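Local coordinates for leucine-rich repeat protein (Bacteroides thetaiotaomicron, PDB 4ECN), which is of unknown function but is an extracellular leucine-rich repeat protein that probably binds other proteins, at residues Met758-Asn763 against Lys779-Arg784; Trp798-Thr803 against Val821-Thr826; Ile809-Gly814 against Tyr830-Ala835. All blocks are in the same frame, centred on the assembly; numbering follows the deposited sequence.

Contact 1: Met758-Asn763 against Lys779-Arg784; sequences MDVSYN and KAFGIR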
HETATM    1  N   MSE A 758      28.997  -1.204  27.560  1.00 36.18           N
HETATM    2  CA  MSE A 758      30.176  -1.573  26.774  1.00 34.59           C
HETATM    3  C   MSE A 758      30.228  -3.069  26.544  1.00 40.95           C
HETATM    4  O   MSE A 758      30.047  -3.850  27.477  1.00 41.11           O
HETATM    5  CB  MSE A 758      31.485  -1.097  27.419  1.00 35.43           C
HETATM    6  CG  MSE A 758      32.673  -1.306  26.494  1.00 40.30           C
HETATM    7 SE   MSE A 758      34.191  -0.250  26.949  0.75 46.32          SE
HETATM    8  CE  MSE A 758      35.433  -0.982  25.705  1.00 43.06           C
ATOM      9  N   ASP A 759      30.502  -3.460  25.294  1.00 39.89           N
ATOM     10  CA  ASP A 759      30.606  -4.865  24.924  1.00 40.74           C
ATOM     11  C   ASP A 759      31.902  -5.109  24.139  1.00 45.50           C
ATOM     12  O   ASP A 759      32.088  -4.556  23.049  1.00 45.96           O
ATOM     13  CB  ASP A 759      29.376  -5.325  24.122  1.00 41.96           C
ATOM     14  CG  ASP A 759      29.111  -6.822  24.148  1.00 50.85           C
ATOM     15  OD1 ASP A 759      30.058  -7.594  24.435  1.00 53.10           O
ATOM     16  OD2 ASP A 759      27.972  -7.227  23.847  1.00 53.02           O
ATOM     17  N   VAL A 760      32.811  -5.899  24.737  1.00 41.27           N
ATOM     18  CA  VAL A 760      34.083  -6.282  24.131  1.00 41.85           C
ATOM     19  C   VAL A 760      34.101  -7.809  23.911  1.00 45.76           C
ATOM     20  O   VAL A 760      35.184  -8.405  23.846  1.00 45.29           O
ATOM     21  CB  VAL A 760      35.344  -5.801  24.905  1.00 46.41           C
ATOM     22  CG1 VAL A 760      35.613  -4.337  24.634  1.00 46.24           C
ATOM     23  CG2 VAL A 760      35.263  -6.081  26.402  1.00 46.32           C
ATOM     24  N   SER A 761      32.895  -8.429  23.753  1.00 41.67           N
ATOM     25  CA  SER A 761      32.774  -9.864  23.497  1.00 41.50           C
ATOM     26  C   SER A 761      33.390 -10.224  22.160  1.00 47.28           C
ATOM     27  O   SER A 761      33.331  -9.414  21.227  1.00 47.81           O
ATOM     28  CB  SER A 761      31.321 -10.315  23.536  1.00 42.86           C
ATOM     29  OG  SER A 761      30.807 -10.133  24.842  1.00 51.30           O
ATOM     30  N   TYR A 762      33.981 -11.441  22.062  1.00 43.15           N
ATOM     31  CA  TYR A 762      34.632 -11.961  20.851  1.00 42.09           C
ATOM     32  C   TYR A 762      35.800 -11.046  20.497  1.00 46.65           C
ATOM     33  O   TYR A 762      35.728 -10.242  19.572  1.00 47.09           O
ATOM     34  CB  TYR A 762      33.631 -12.109  19.689  1.00 42.41           C
ATOM     35  CG  TYR A 762      32.521 -13.106  19.965  1.00 43.34           C
ATOM     36  CD1 TYR A 762      31.352 -12.718  20.616  1.00 43.63           C
ATOM     37  CD2 TYR A 762      32.619 -14.427  19.536  1.00 44.65           C
ATOM     38  CE1 TYR A 762      30.326 -13.628  20.862  1.00 43.45           C
ATOM     39  CE2 TYR A 762      31.594 -15.343  19.768  1.00 45.77           C
ATOM     40  CZ  TYR A 762      30.456 -14.946  20.452  1.00 54.00           C
ATOM     41  OH  TYR A 762      29.448 -15.859  20.694  1.00 59.68           O
ATOM     42  N   ASN A 763      36.828 -11.100  21.335  1.00 43.37           N
ATOM     43  CA  ASN A 763      38.058 -10.337  21.222  1.00 43.27           C
ATOM     44  C   ASN A 763      39.181 -11.221  21.717  1.00 49.23           C
ATOM     45  O   ASN A 763      38.969 -12.436  21.864  1.00 49.45           O
ATOM     46  CB  ASN A 763      37.976  -8.992  21.965  1.00 41.52           C
ATOM     47  CG  ASN A 763      37.458  -7.871  21.081  1.00 54.40           C
ATOM     48  OD1 ASN A 763      38.150  -7.397  20.190  1.00 45.29           O
ATOM     49  ND2 ASN A 763      36.238  -7.414  21.309  1.00 39.07           N
ATOM     50  N   LYS A 779      26.406   0.419  33.703  1.00 48.49           N
ATOM     51  CA  LYS A 779      25.236  -0.425  34.029  1.00 47.95           C
ATOM     52  C   LYS A 779      25.338  -1.853  33.415  1.00 51.06           C
ATOM     53  O   LYS A 779      24.706  -2.772  33.946  1.00 51.37           O
ATOM     54  CB  LYS A 779      23.920   0.234  33.570  1.00 48.23           C
ATOM     55  CG  LYS A 779      23.464   1.390  34.472  1.00 52.90           C
ATOM     56  CD  LYS A 779      23.407   2.698  33.702  1.00 59.50           C
ATOM     57  CE  LYS A 779      23.253   3.922  34.562  1.00 66.89           C
ATOM     58  NZ  LYS A 779      23.400   5.173  33.759  1.00 84.24           N
ATOM     59  N   ALA A 780      26.124  -2.038  32.319  1.00 45.08           N
ATOM     60  CA  ALA A 780      26.294  -3.329  31.633  1.00 43.21           C
ATOM     61  C   ALA A 780      27.647  -3.447  30.987  1.00 46.42           C
ATOM     62  O   ALA A 780      28.083  -2.542  30.262  1.00 45.78           O
ATOM     63  CB  ALA A 780      25.229  -3.518  30.569  1.00 43.07           C
ATOM     64  N   PHE A 781      28.291  -4.599  31.203  1.00 41.20           N
ATOM     65  CA  PHE A 781      29.579  -4.865  30.603  1.00 40.14           C
ATOM     66  C   PHE A 781      29.622  -6.292  30.092  1.00 45.63           C
ATOM     67  O   PHE A 781      29.213  -7.201  30.796  1.00 46.01           O
ATOM     68  CB  PHE A 781      30.708  -4.605  31.608  1.00 41.53           C
ATOM     69  CG  PHE A 781      32.050  -4.567  30.936  1.00 41.92           C
ATOM     70  CD1 PHE A 781      32.463  -3.439  30.239  1.00 43.57           C
ATOM     71  CD2 PHE A 781      32.887  -5.673  30.963  1.00 43.96           C
ATOM     72  CE1 PHE A 781      33.692  -3.411  29.592  1.00 44.09           C
ATOM     73  CE2 PHE A 781      34.114  -5.652  30.298  1.00 46.62           C
ATOM     74  CZ  PHE A 781      34.513  -4.518  29.623  1.00 43.81           C
ATOM     75  N   GLY A 782      30.125  -6.475  28.878  1.00 43.25           N
ATOM     76  CA  GLY A 782      30.256  -7.789  28.253  1.00 43.09           C
ATOM     77  C   GLY A 782      31.653  -8.061  27.727  1.00 46.72           C
ATOM     78  O   GLY A 782      32.255  -7.206  27.078  1.00 46.23           O
ATOM     79  N   ILE A 783      32.182  -9.249  28.031  1.00 42.77           N
ATOM     80  CA  ILE A 783      33.497  -9.723  27.628  1.00 41.63           C
ATOM     81  C   ILE A 783      33.363 -11.252  27.414  1.00 47.42           C
ATOM     82  O   ILE A 783      34.178 -12.040  27.877  1.00 49.52           O
ATOM     83  CB  ILE A 783      34.589  -9.291  28.666  1.00 43.83           C
ATOM     84  CG1 ILE A 783      36.025  -9.623  28.165  1.00 42.94           C
ATOM     85  CG2 ILE A 783      34.304  -9.848  30.072  1.00 44.43           C
ATOM     86  CD1 ILE A 783      37.121  -8.995  28.885  1.00 37.96           C
ATOM     87  N   ARG A 784      32.323 -11.667  26.701  1.00 44.20           N
ATOM     88  CA  ARG A 784      32.104 -13.083  26.395  1.00 44.89           C
ATOM     89  C   ARG A 784      33.083 -13.611  25.354  1.00 50.74           C
ATOM     90  O   ARG A 784      33.570 -12.840  24.529  1.00 52.94           O
ATOM     91  CB  ARG A 784      30.677 -13.280  25.858  1.00 44.00           C
ATOM     92  CG  ARG A 784      29.619 -13.606  26.910  1.00 51.10           C
ATOM     93  CD  ARG A 784      28.308 -14.065  26.280  1.00 48.10           C
ATOM     94  NE  ARG A 784      28.505 -15.110  25.260  1.00 53.54           N
ATOM     95  CZ  ARG A 784      28.412 -16.424  25.471  1.00 77.87           C
ATOM     96  NH1 ARG A 784      28.068 -16.894  26.669  1.00 57.62           N
ATOM     97  NH2 ARG A 784      28.638 -17.277  24.478  1.00 78.04           N
TER

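Contact 2: Trp798-Thr803 against Val821-Thr826; sequences WPTGIT and VDEKLT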
ATOM      1  N   TRP A 798      38.998 -13.892  36.955  1.00 52.19           N
ATOM      2  CA  TRP A 798      37.792 -13.151  37.271  1.00 49.81           C
ATOM      3  C   TRP A 798      38.193 -11.728  37.636  1.00 51.77           C
ATOM      4  O   TRP A 798      39.240 -11.580  38.270  1.00 52.00           O
ATOM      5  CB  TRP A 798      37.073 -13.871  38.418  1.00 48.79           C
ATOM      6  CG  TRP A 798      35.986 -13.087  39.082  1.00 49.32           C
ATOM      7  CD1 TRP A 798      36.107 -12.306  40.190  1.00 52.21           C
ATOM      8  CD2 TRP A 798      34.604 -13.034  38.700  1.00 48.93           C
ATOM      9  NE1 TRP A 798      34.892 -11.749  40.508  1.00 51.57           N
ATOM     10  CE2 TRP A 798      33.953 -12.172  39.607  1.00 52.67           C
ATOM     11  CE3 TRP A 798      33.857 -13.603  37.653  1.00 49.91           C
ATOM     12  CZ2 TRP A 798      32.582 -11.881  39.517  1.00 51.87           C
ATOM     13  CZ3 TRP A 798      32.492 -13.334  37.579  1.00 51.00           C
ATOM     14  CH2 TRP A 798      31.870 -12.482  38.502  1.00 51.62           C
ATOM     15  N   PRO A 799      37.415 -10.672  37.258  1.00 46.93           N
ATOM     16  CA  PRO A 799      37.820  -9.294  37.603  1.00 45.52           C
ATOM     17  C   PRO A 799      37.483  -8.947  39.061  1.00 49.44           C
ATOM     18  O   PRO A 799      36.486  -8.275  39.332  1.00 49.52           O
ATOM     19  CB  PRO A 799      37.021  -8.446  36.618  1.00 46.27           C
ATOM     20  CG  PRO A 799      35.815  -9.234  36.358  1.00 50.85           C
ATOM     21  CD  PRO A 799      36.164 -10.674  36.468  1.00 47.56           C
ATOM     22  N   THR A 800      38.350  -9.379  39.993  1.00 45.44           N
ATOM     23  CA  THR A 800      38.197  -9.201  41.431  1.00 45.68           C
ATOM     24  C   THR A 800      38.078  -7.697  41.751  1.00 50.76           C
ATOM     25  O   THR A 800      38.970  -6.919  41.408  1.00 51.26           O
ATOM     26  CB  THR A 800      39.367  -9.873  42.171  1.00 51.22           C
ATOM     27  OG1 THR A 800      39.532 -11.218  41.701  1.00 52.71           O
ATOM     28  CG2 THR A 800      39.170  -9.887  43.659  1.00 46.16           C
ATOM     29  N   GLY A 801      36.952  -7.339  42.382  1.00 45.80           N
ATOM     30  CA  GLY A 801      36.574  -5.987  42.774  1.00 44.48           C
ATOM     31  C   GLY A 801      35.360  -5.478  42.014  1.00 49.21           C
ATOM     32  O   GLY A 801      34.806  -4.432  42.369  1.00 48.44           O
ATOM     33  N   ILE A 802      34.928  -6.211  40.958  1.00 45.68           N
ATOM     34  CA  ILE A 802      33.833  -5.804  40.084  1.00 45.60           C
ATOM     35  C   ILE A 802      32.489  -5.659  40.852  1.00 54.36           C
ATOM     36  O   ILE A 802      31.651  -4.865  40.432  1.00 54.60           O
ATOM     37  CB  ILE A 802      33.663  -6.785  38.880  1.00 47.48           C
ATOM     38  CG1 ILE A 802      33.011  -6.063  37.677  1.00 46.56           C
ATOM     39  CG2 ILE A 802      32.957  -8.105  39.264  1.00 47.28           C
ATOM     40  CD1 ILE A 802      33.198  -6.654  36.392  1.00 49.00           C
ATOM     41  N   THR A 803      32.281  -6.403  41.955  1.00 53.17           N
ATOM     42  CA  THR A 803      31.007  -6.349  42.676  1.00 52.77           C
ATOM     43  C   THR A 803      30.832  -4.969  43.311  1.00 56.27           C
ATOM     44  O   THR A 803      29.679  -4.585  43.556  1.00 55.87           O
ATOM     45  CB  THR A 803      30.854  -7.485  43.704  1.00 54.70           C
ATOM     46  OG1 THR A 803      32.015  -7.581  44.520  1.00 55.70           O
ATOM     47  CG2 THR A 803      30.552  -8.828  43.053  1.00 46.10           C
ATOM     48  N   VAL A 821      36.574 -17.899  41.829  1.00 55.11           N
ATOM     49  CA  VAL A 821      35.968 -16.595  42.106  1.00 53.83           C
ATOM     50  C   VAL A 821      35.793 -16.478  43.632  1.00 63.13           C
ATOM     51  O   VAL A 821      34.975 -17.200  44.226  1.00 63.66           O
ATOM     52  CB  VAL A 821      34.643 -16.392  41.353  1.00 55.49           C
ATOM     53  CG1 VAL A 821      34.036 -15.042  41.690  1.00 54.49           C
ATOM     54  CG2 VAL A 821      34.822 -16.555  39.848  1.00 54.65           C
ATOM     55  N   ASP A 822      36.576 -15.590  44.266  1.00 62.81           N
ATOM     56  CA  ASP A 822      36.537 -15.398  45.718  1.00 64.61           C
ATOM     57  C   ASP A 822      35.568 -14.272  46.127  1.00 68.07           C
ATOM     58  O   ASP A 822      35.176 -14.237  47.299  1.00 70.06           O
ATOM     59  CB  ASP A 822      37.942 -15.112  46.279  1.00 67.31           C
ATOM     60  CG  ASP A 822      38.853 -16.335  46.340  1.00 76.94           C
ATOM     61  OD1 ASP A 822      38.341 -17.451  46.619  1.00 77.72           O
ATOM     62  OD2 ASP A 822      40.079 -16.168  46.160  1.00 80.31           O
ATOM     63  N   GLU A 823      35.152 -13.394  45.188  1.00 60.54           N
ATOM     64  CA  GLU A 823      34.190 -12.338  45.502  1.00 58.81           C
ATOM     65  C   GLU A 823      32.825 -12.879  45.916  1.00 62.42           C
ATOM     66  O   GLU A 823      32.310 -13.830  45.315  1.00 62.39           O
ATOM     67  CB  GLU A 823      33.964 -11.391  44.316  1.00 58.66           C
ATOM     68  CG  GLU A 823      35.128 -10.504  43.965  1.00 65.36           C
ATOM     69  CD  GLU A 823      34.692  -9.336  43.111  1.00 79.30           C
ATOM     70  OE1 GLU A 823      34.212  -8.332  43.681  1.00 59.66           O
ATOM     71  OE2 GLU A 823      34.840  -9.415  41.873  1.00 91.57           O
ATOM     72  N   LYS A 824      32.228 -12.233  46.926  1.00 57.67           N
ATOM     73  CA  LYS A 824      30.865 -12.479  47.380  1.00 56.65           C
ATOM     74  C   LYS A 824      29.966 -11.692  46.420  1.00 57.84           C
ATOM     75  O   LYS A 824      30.140 -10.475  46.270  1.00 54.11           O
ATOM     76  CB  LYS A 824      30.720 -12.068  48.867  1.00 60.08           C
ATOM     77  CG  LYS A 824      29.358 -12.324  49.507  1.00 72.42           C
ATOM     78  CD  LYS A 824      29.248 -11.707  50.920  1.00 82.20           C
ATOM     79  CE  LYS A 824      27.907 -11.998  51.573  1.00 91.73           C
ATOM     80  NZ  LYS A 824      27.710 -11.271  52.856  1.00 95.47           N
ATOM     81  N   LEU A 825      29.097 -12.399  45.683  1.00 56.46           N
ATOM     82  CA  LEU A 825      28.227 -11.744  44.704  1.00 56.14           C
ATOM     83  C   LEU A 825      27.248 -10.836  45.388  1.00 62.11           C
ATOM     84  O   LEU A 825      26.772 -11.136  46.487  1.00 62.02           O
ATOM     85  CB  LEU A 825      27.462 -12.729  43.811  1.00 55.83           C
ATOM     86  CG  LEU A 825      28.272 -13.611  42.882  1.00 60.01           C
ATOM     87  CD1 LEU A 825      27.366 -14.574  42.152  1.00 60.22           C
ATOM     88  CD2 LEU A 825      29.091 -12.789  41.888  1.00 61.27           C
ATOM     89  N   THR A 826      26.965  -9.708  44.739  1.00 59.62           N
ATOM     90  CA  THR A 826      26.045  -8.730  45.282  1.00 59.95           C
ATOM     91  C   THR A 826      24.675  -8.951  44.653  1.00 64.71           C
ATOM     92  O   THR A 826      24.603  -9.418  43.507  1.00 64.71           O
ATOM     93  CB  THR A 826      26.567  -7.292  45.073  1.00 64.86           C
ATOM     94  OG1 THR A 826      26.729  -6.998  43.676  1.00 65.76           O
ATOM     95  CG2 THR A 826      27.844  -7.018  45.858  1.00 58.12           C
TER
HETATM   96  O   HOH W   1      37.637 -13.353  43.409  1.00 56.73           O

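Contact 3: Ile809-Gly814 against Tyr830-Ala835; sequences IQLQIG and YILDIA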
ATOM      1  N   ILE A 809      24.693  -3.716  36.624  1.00 46.55           N
ATOM      2  CA  ILE A 809      23.535  -4.605  36.708  1.00 46.36           C
ATOM      3  C   ILE A 809      23.839  -5.930  36.000  1.00 51.92           C
ATOM      4  O   ILE A 809      23.590  -6.999  36.576  1.00 53.84           O
ATOM      5  CB  ILE A 809      22.273  -3.924  36.100  1.00 47.86           C
ATOM      6  CG1 ILE A 809      21.783  -2.784  36.978  1.00 47.30           C
ATOM      7  CG2 ILE A 809      21.143  -4.930  35.817  1.00 47.91           C
ATOM      8  CD1 ILE A 809      20.857  -1.885  36.248  1.00 54.91           C
ATOM      9  N   GLN A 810      24.319  -5.853  34.742  1.00 45.91           N
ATOM     10  CA  GLN A 810      24.594  -7.024  33.923  1.00 44.35           C
ATOM     11  C   GLN A 810      26.085  -7.175  33.595  1.00 48.92           C
ATOM     12  O   GLN A 810      26.762  -6.213  33.221  1.00 50.39           O
ATOM     13  CB  GLN A 810      23.788  -6.945  32.620  1.00 44.43           C
ATOM     14  CG  GLN A 810      23.799  -8.251  31.840  1.00 57.45           C
ATOM     15  CD  GLN A 810      22.774  -8.353  30.746  1.00 67.19           C
ATOM     16  OE1 GLN A 810      21.981  -7.448  30.507  1.00 65.22           O
ATOM     17  NE2 GLN A 810      22.791  -9.466  30.037  1.00 52.12           N
ATOM     18  N   LEU A 811      26.568  -8.408  33.718  1.00 44.12           N
ATOM     19  CA  LEU A 811      27.909  -8.845  33.368  1.00 42.84           C
ATOM     20  C   LEU A 811      27.831 -10.115  32.545  1.00 48.64           C
ATOM     21  O   LEU A 811      27.106 -11.048  32.920  1.00 50.74           O
ATOM     22  CB  LEU A 811      28.775  -9.066  34.610  1.00 42.55           C
ATOM     23  CG  LEU A 811      30.185  -9.613  34.368  1.00 46.99           C
ATOM     24  CD1 LEU A 811      31.022  -8.667  33.504  1.00 46.32           C
ATOM     25  CD2 LEU A 811      30.897  -9.859  35.673  1.00 50.87           C
ATOM     26  N   GLN A 812      28.577 -10.161  31.429  1.00 43.62           N
ATOM     27  CA  GLN A 812      28.666 -11.347  30.578  1.00 42.54           C
ATOM     28  C   GLN A 812      30.118 -11.735  30.466  1.00 47.08           C
ATOM     29  O   GLN A 812      30.917 -11.006  29.868  1.00 47.50           O
ATOM     30  CB  GLN A 812      28.021 -11.144  29.211  1.00 42.80           C
ATOM     31  CG  GLN A 812      26.513 -11.049  29.286  1.00 46.79           C
ATOM     32  CD  GLN A 812      25.860 -10.895  27.949  1.00 57.87           C
ATOM     33  OE1 GLN A 812      26.460 -10.445  26.971  1.00 49.61           O
ATOM     34  NE2 GLN A 812      24.587 -11.227  27.893  1.00 57.79           N
ATOM     35  N   ILE A 813      30.471 -12.858  31.119  1.00 42.44           N
ATOM     36  CA  ILE A 813      31.824 -13.411  31.167  1.00 40.61           C
ATOM     37  C   ILE A 813      31.759 -14.894  30.733  1.00 43.82           C
ATOM     38  O   ILE A 813      32.737 -15.636  30.872  1.00 43.76           O
ATOM     39  CB  ILE A 813      32.422 -13.194  32.583  1.00 42.49           C
ATOM     40  CG1 ILE A 813      33.953 -13.360  32.583  1.00 41.97           C
ATOM     41  CG2 ILE A 813      31.691 -13.994  33.676  1.00 41.69           C
ATOM     42  CD1 ILE A 813      34.651 -12.716  33.696  1.00 46.60           C
ATOM     43  N   GLY A 814      30.621 -15.283  30.158  1.00 39.96           N
ATOM     44  CA  GLY A 814      30.407 -16.641  29.677  1.00 40.36           C
ATOM     45  C   GLY A 814      31.291 -17.001  28.501  1.00 46.41           C
ATOM     46  O   GLY A 814      31.769 -16.115  27.775  1.00 46.53           O
ATOM     47  N   TYR A 830      22.442  -8.215  39.379  1.00 50.15           N
ATOM     48  CA  TYR A 830      21.483  -9.309  39.370  1.00 49.62           C
ATOM     49  C   TYR A 830      21.309 -10.020  38.002  1.00 52.60           C
ATOM     50  O   TYR A 830      20.445 -10.897  37.922  1.00 52.45           O
ATOM     51  CB  TYR A 830      20.115  -8.807  39.861  1.00 50.57           C
ATOM     52  CG  TYR A 830      19.425  -7.792  38.981  1.00 50.85           C
ATOM     53  CD1 TYR A 830      18.551  -8.196  37.974  1.00 52.88           C
ATOM     54  CD2 TYR A 830      19.539  -6.429  39.233  1.00 50.65           C
ATOM     55  CE1 TYR A 830      17.865  -7.266  37.192  1.00 53.24           C
ATOM     56  CE2 TYR A 830      18.841  -5.489  38.473  1.00 50.61           C
ATOM     57  CZ  TYR A 830      18.006  -5.912  37.448  1.00 58.65           C
ATOM     58  OH  TYR A 830      17.317  -5.008  36.670  1.00 61.95           O
ATOM     59  N   ILE A 831      22.124  -9.702  36.959  1.00 47.52           N
ATOM     60  CA  ILE A 831      22.093 -10.422  35.663  1.00 45.39           C
ATOM     61  C   ILE A 831      23.508 -10.904  35.380  1.00 49.82           C
ATOM     62  O   ILE A 831      24.313 -10.120  34.885  1.00 49.36           O
ATOM     63  CB  ILE A 831      21.515  -9.636  34.468  1.00 46.82           C
ATOM     64  CG1 ILE A 831      20.229  -8.880  34.826  1.00 46.60           C
ATOM     65  CG2 ILE A 831      21.296 -10.588  33.289  1.00 46.85           C
ATOM     66  CD1 ILE A 831      19.790  -7.908  33.825  1.00 45.88           C
ATOM     67  N   LEU A 832      23.829 -12.176  35.710  1.00 46.70           N
ATOM     68  CA  LEU A 832      25.197 -12.673  35.553  1.00 45.97           C
ATOM     69  C   LEU A 832      25.267 -13.904  34.663  1.00 49.99           C
ATOM     70  O   LEU A 832      24.618 -14.903  34.962  1.00 50.15           O
ATOM     71  CB  LEU A 832      25.784 -13.010  36.939  1.00 46.02           C
ATOM     72  CG  LEU A 832      27.262 -13.398  36.998  1.00 49.65           C
ATOM     73  CD1 LEU A 832      28.148 -12.217  36.714  1.00 48.92           C
ATOM     74  CD2 LEU A 832      27.621 -13.933  38.370  1.00 52.60           C
ATOM     75  N   ASP A 833      26.107 -13.841  33.601  1.00 45.90           N
ATOM     76  CA  ASP A 833      26.341 -14.954  32.678  1.00 45.76           C
ATOM     77  C   ASP A 833      27.725 -15.532  32.933  1.00 51.18           C
ATOM     78  O   ASP A 833      28.740 -14.909  32.609  1.00 51.55           O
ATOM     79  CB  ASP A 833      26.172 -14.536  31.205  1.00 46.81           C
ATOM     80  CG  ASP A 833      26.735 -15.493  30.154  1.00 57.72           C
ATOM     81  OD1 ASP A 833      26.567 -16.732  30.311  1.00 58.50           O
ATOM     82  OD2 ASP A 833      27.285 -15.005  29.145  1.00 64.17           O
ATOM     83  N   ILE A 834      27.760 -16.717  33.542  1.00 47.21           N
ATOM     84  CA  ILE A 834      29.008 -17.394  33.831  1.00 46.97           C
ATOM     85  C   ILE A 834      29.007 -18.774  33.150  1.00 51.21           C
ATOM     86  O   ILE A 834      29.917 -19.569  33.394  1.00 49.98           O
ATOM     87  CB  ILE A 834      29.278 -17.490  35.345  1.00 50.46           C
ATOM     88  CG1 ILE A 834      28.176 -18.275  36.101  1.00 51.04           C
ATOM     89  CG2 ILE A 834      29.540 -16.104  35.940  1.00 50.25           C
ATOM     90  CD1 ILE A 834      28.654 -18.786  37.484  1.00 52.66           C
ATOM     91  N   ALA A 835      28.013 -19.027  32.254  1.00 48.56           N
ATOM     92  CA  ALA A 835      27.894 -20.292  31.528  1.00 48.93           C
ATOM     93  C   ALA A 835      29.039 -20.487  30.547  1.00 55.60           C
ATOM     94  O   ALA A 835      29.610 -19.520  30.042  1.00 56.02           O
ATOM     95  CB  ALA A 835      26.580 -20.359  30.797  1.00 48.96           C
TER

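Contact 1: Met758-Asn763 against Lys779-Arg784
M758, a selenomethionine in this crystal, lays the stem of its side chain alongside the ring of F781. CB of M758 is 3.8 Å from CD1 of F781, and CG of M758 faces CE1 of the same ring. The two side chains point the same way. In both, CG stands anti to the backbone N (chi1 -172° in M758 and -167° in F781), which keeps the pair abreast. V760 slants across the tip of the ring, with its CG2 3.7 Å from CZ of F781. The same methyl also packs on CB of I783.

Behind these side chains the backbones run parallel, as neighbouring strands do in a leucine-rich repeat solenoid, where successive coils each lend a short strand to one long sheet. The amide of M758 donates to A780 O. In return, G782 N donates to M758 O at 3.0 Å. V760 N continues the pattern with a bond of 2.7 Å to G782 O.

Past the strands a side chain takes over. S761 OG accepts the amide of R784, with 2.8 Å between OG and R784 N. The hydroxyl passes its own proton to D759 OD1, 2.7 Å from S761 OG, and uses the syn lone pair. S761 N donates to the same OD1 from the anti side, 28° out of the carboxylate plane. The N-H bond closes an Asx turn. With the hydroxyl, two bonds grip D759 OD1. The other oxygen, D759 OD2, is bonded to S401 OG, which fixes the carboxylate further. One residue on, Y762 N donates to R784 O at 2.9 Å, and the side chains of Y762 and R784 lie side by side.

Contact 2: Trp798-Thr803 against Val821-Thr826
E823 OE2 is gripped by one firm bond and two weak ones. The firm one comes from the indole: W798 NE1 lies 2.7 Å from E823 OE2. It meets the oxygen on its anti side, 21° out of the carboxylate plane. The amides of G801 and I802 add weak bonds to the same oxygen, the first at 3.0 Å from G801 N to E823 OE2. The second carboxylate oxygen has its own donor, T803 N, 3.2 Å from E823 OE1 on the syn side. The hydroxyl of T803 also faces OE1, but it is modelled so close that its length is doubtful.

The amides of G801 and I802 belong to a type II turn from P799 to I802, with I802 N bonded back to P799 O; T803 follows it directly. E823, from the next loop, takes the N-H groups at the end of this turn and just after it. So many N-H groups would probably favour the charged form of the acid.

Apolar contacts flank the polar centre. V821 CG1 sits over the five-membered ring of W798, a CH-pi contact 3.5 Å from its centroid. P799 CD covers the opposite face, near the rim. Farther along, T803 CB meets T826 CG2 at 3.7 Å.

Both segments lie in the connections on the side of the solenoid away from the parallel sheet; the first ends in the start of a 3-10 turn. The first leads to strand 810-812 and the second to strand 831-833. W798 reaches inward to L811 and L832, I802 packs on L811, and L825 on L832.

Contact 3: Ile809-Gly814 against Tyr830-Ala835
Q810 runs across I831 in an extended line. Its CB lies 4.0 Å from CB of I831. Its CG comes next, 3.6 Å from I831 O, and also touches I831 CG2. The amide carbon CD and the nitrogen NE2 rest against the same methyl. OE1, at the tip, is near I831 CD1 and takes a hydrogen bond from R410 NH2. CG is anti to the backbone N (chi1 -168°), and the chain stays straight beyond it, which carries the amide over the isoleucine. With an alanine here, I831 CG2 would probably lose its cover and R410 its amide acceptor.

On one side of Q810 along the strand, I809 CG2 lies over a face of the Y830 ring, 3.6 Å from Y830 CE2. This is a CH-pi contact, 27° off the ring normal. Toward the other end, Q812 passes obliquely over D833, the amide turned almost at right angles to the carboxylate. D833 OD2 is held by a salt bridge to R784.

On the opposite face of the sheet, L811 and L832 point the same way, with L811 CD2 3.8 Å from L832 CD1. I813 CG2 meets I834 CG2 in the same interior.

Four backbone bonds join the two segments. I831 N donates to I809 O and L811 N to I831 O. D833 N then gives to L811 O at 3.0 Å, and I813 N to D833 O. Just beyond, N837 ND2 binds both I813 O and I834 O, and N816 ND2 also binds I813 O. Inward leucine and isoleucine followed by an asparagine that holds the turn mark adjacent coils of a leucine-rich repeat solenoid.

Contacts 1 and 3 belong to one parallel sheet, and their centres lie about 10 Å apart. Strands 780-782 and 810-812 are neighbours in it, joined by probable hydrogen bonds such as I783 N to Q812 O. Both rest mainly on backbone pairing and apolar packing. Contact 1 is the more buried, while contact 3 is partly exposed. Contact 2 lies apart from the sheet, in the loops that follow strands 780-782 and 810-812, and includes exposed residues. Its chemistry centres on one carboxylate instead of strand pairing. It touches contact 3 through the hydrophobic interior, as where L825 packs on L832, but it does not touch contact 1.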